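Local structure of chromosome partition protein Smc (Pyrococcus furiosus, 3KTA) at residues I84-N88 with E97-V101. The protein is an SMC-family ATPase, probably required for chromosome condensation and partitioning, whose N-terminal part, studied here, binds ATP and helps form an ABC-type ATPase domain. Numbering follows the deposited sequence.
Sequences IYFNN and EDEVV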
loop_
_atom_site.group_PDB
_atom_site.type_symbol
_atom_site.label_atom_id
_atom_site.label_comp_id
_atom_site.label_asym_id
_atom_site.label_seq_id
_atom_site.Cartn_x
_atom_site.Cartn_y
_atom_site.Cartn_z
ATOM N N ILE A 84 -11.960 10.101 5.278
ATOM C CA ILE A 84 -10.513 10.110 5.360
ATOM C C ILE A 84 -10.031 11.554 5.554
ATOM O O ILE A 84 -10.503 12.476 4.872
ATOM C CB ILE A 84 -9.872 9.422 4.121
ATOM C CG1 ILE A 84 -8.356 9.269 4.317
ATOM C CG2 ILE A 84 -10.212 10.188 2.812
ATOM C CD1 ILE A 84 -7.705 8.355 3.273
ATOM N N TYR A 85 -9.150 11.754 6.526
ATOM C CA TYR A 85 -8.653 13.097 6.865
ATOM C C TYR A 85 -7.190 13.211 6.435
ATOM O O TYR A 85 -6.318 12.506 6.970
ATOM C CB TYR A 85 -8.796 13.346 8.375
ATOM C CG TYR A 85 -10.237 13.424 8.838
ATOM C CD1 TYR A 85 -11.043 12.295 8.854
ATOM C CD2 TYR A 85 -10.792 14.627 9.230
ATOM C CE1 TYR A 85 -12.374 12.356 9.263
ATOM C CE2 TYR A 85 -12.123 14.702 9.639
ATOM C CZ TYR A 85 -12.905 13.565 9.650
ATOM O OH TYR A 85 -14.227 13.635 10.060
ATOM N N PHE A 86 -6.918 14.074 5.455
ATOM C CA PHE A 86 -5.548 14.294 5.010
ATOM C C PHE A 86 -4.972 15.561 5.614
ATOM O O PHE A 86 -5.607 16.623 5.590
ATOM C CB PHE A 86 -5.479 14.442 3.495
ATOM C CG PHE A 86 -5.604 13.157 2.747
ATOM C CD1 PHE A 86 -6.829 12.771 2.205
ATOM C CD2 PHE A 86 -4.492 12.344 2.555
ATOM C CE1 PHE A 86 -6.948 11.583 1.491
ATOM C CE2 PHE A 86 -4.604 11.158 1.835
ATOM C CZ PHE A 86 -5.825 10.779 1.316
ATOM N N ASN A 87 -3.748 15.472 6.111
ATOM C CA ASN A 87 -2.982 16.685 6.347
ATOM C C ASN A 87 -2.495 17.248 5.007
ATOM O O ASN A 87 -1.877 16.539 4.213
ATOM C CB ASN A 87 -1.806 16.400 7.280
ATOM C CG ASN A 87 -1.039 17.650 7.627
ATOM O OD1 ASN A 87 -0.435 18.268 6.761
ATOM N ND2 ASN A 87 -1.057 18.024 8.901
ATOM N N ASN A 88 -2.809 18.520 4.749
ATOM C CA ASN A 88 -2.470 19.180 3.486
ATOM C C ASN A 88 -1.657 20.437 3.739
ATOM O O ASN A 88 -1.698 21.385 2.944
ATOM C CB ASN A 88 -3.736 19.541 2.686
ATOM C CG ASN A 88 -3.432 19.977 1.257
ATOM O OD1 ASN A 88 -2.652 19.342 0.550
ATOM N ND2 ASN A 88 -4.062 21.072 0.825
ATOM N N GLU A 97 -6.373 24.680 1.991
ATOM C CA GLU A 97 -6.701 24.304 3.360
ATOM C C GLU A 97 -5.664 23.339 3.911
ATOM O O GLU A 97 -5.164 22.486 3.174
ATOM C CB GLU A 97 -8.062 23.611 3.397
ATOM C CG GLU A 97 -9.214 24.474 2.917
ATOM C CD GLU A 97 -9.601 25.537 3.917
ATOM O OE1 GLU A 97 -9.263 25.381 5.106
ATOM O OE2 GLU A 97 -10.249 26.528 3.513
ATOM N N ASP A 98 -5.356 23.462 5.199
ATOM C CA ASP A 98 -4.432 22.531 5.859
ATOM C C ASP A 98 -5.005 21.138 6.057
ATOM O O ASP A 98 -4.254 20.197 6.321
ATOM C CB ASP A 98 -4.016 23.061 7.229
ATOM C CG ASP A 98 -3.071 24.228 7.141
ATOM O OD1 ASP A 98 -2.554 24.506 6.037
ATOM O OD2 ASP A 98 -2.838 24.859 8.193
ATOM N N GLU A 99 -6.327 21.013 5.969
ATOM C CA GLU A 99 -6.981 19.714 6.093
ATOM C C GLU A 99 -7.879 19.483 4.889
ATOM O O GLU A 99 -8.631 20.377 4.481
ATOM C CB GLU A 99 -7.805 19.652 7.380
ATOM C CG GLU A 99 -8.547 18.334 7.584
ATOM C CD GLU A 99 -9.497 18.391 8.770
ATOM O OE1 GLU A 99 -10.587 18.993 8.643
ATOM O OE2 GLU A 99 -9.145 17.840 9.830
ATOM N N VAL A 100 -7.789 18.291 4.304
ATOM C CA VAL A 100 -8.682 17.891 3.226
ATOM C C VAL A 100 -9.410 16.639 3.673
ATOM O O VAL A 100 -8.770 15.622 3.948
ATOM C CB VAL A 100 -7.914 17.603 1.919
ATOM C CG1 VAL A 100 -8.826 16.946 0.869
ATOM C CG2 VAL A 100 -7.276 18.897 1.371
ATOM N N VAL A 101 -10.737 16.721 3.757
ATOM C CA VAL A 101 -11.545 15.611 4.264
ATOM C C VAL A 101 -12.400 15.109 3.117
ATOM O O VAL A 101 -13.153 15.878 2.497
ATOM C CB VAL A 101 -12.469 16.056 5.432
ATOM C CG1 VAL A 101 -13.264 14.854 6.005
ATOM C CG2 VAL A 101 -11.662 16.720 6.543
#
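Phe86 and Val100 pair through both of their backbone groups, Phe86 N to Val100 O at 2.8 Å and Val100 N back to Phe86 O at 3.0 Å, which makes them a hydrogen-bonded pair of the antiparallel hairpin formed by strands 80-87 and 99-106. Beyond it the ladder carries on past the strand end, where Asn88 N reaches Asp98 O at 2.7 Å from well above the carbonyl plane.

Asn88 carries the polar side-chain part of the contact, from CB outward. Its CB packs against Glu97 O at 3.3 Å, with Asp98 O and Val100 CG2 also beside it. CG, anti to the backbone N (chi1 -169°), lies near the same Glu97 carbonyl, and from there ND2 gives a bond of 3.0 Å to Glu97 O, nearly in the amide plane and almost end-on to the carbonyl. OD1 turns to Phe93 N in the connecting loop. With alanine in its place, Glu97 O and Phe93 N would probably lose these amide partners, and the loop joining the two strands would be less firmly tied to the end of strand 80-87.

On the face carrying Tyr85, Asn87 and Glu99, Val101 and Tyr85 run side by side: CG1 of the valine sits over the ring, 3.9 Å from its centroid in a CH-pi contact, while CG2 meets Tyr85 CD2 at 3.5 Å. Glu99 OE2 comes to the edge of that ring, and the tyrosine hydroxyl bonds to Glu8 on strand 3-10.

The chemistry thus changes along the hairpin: mainly backbone pairing and apolar contact within the sheet, then, where the strands run out, a buried side-chain amide whose two ends both bond to main-chain atoms.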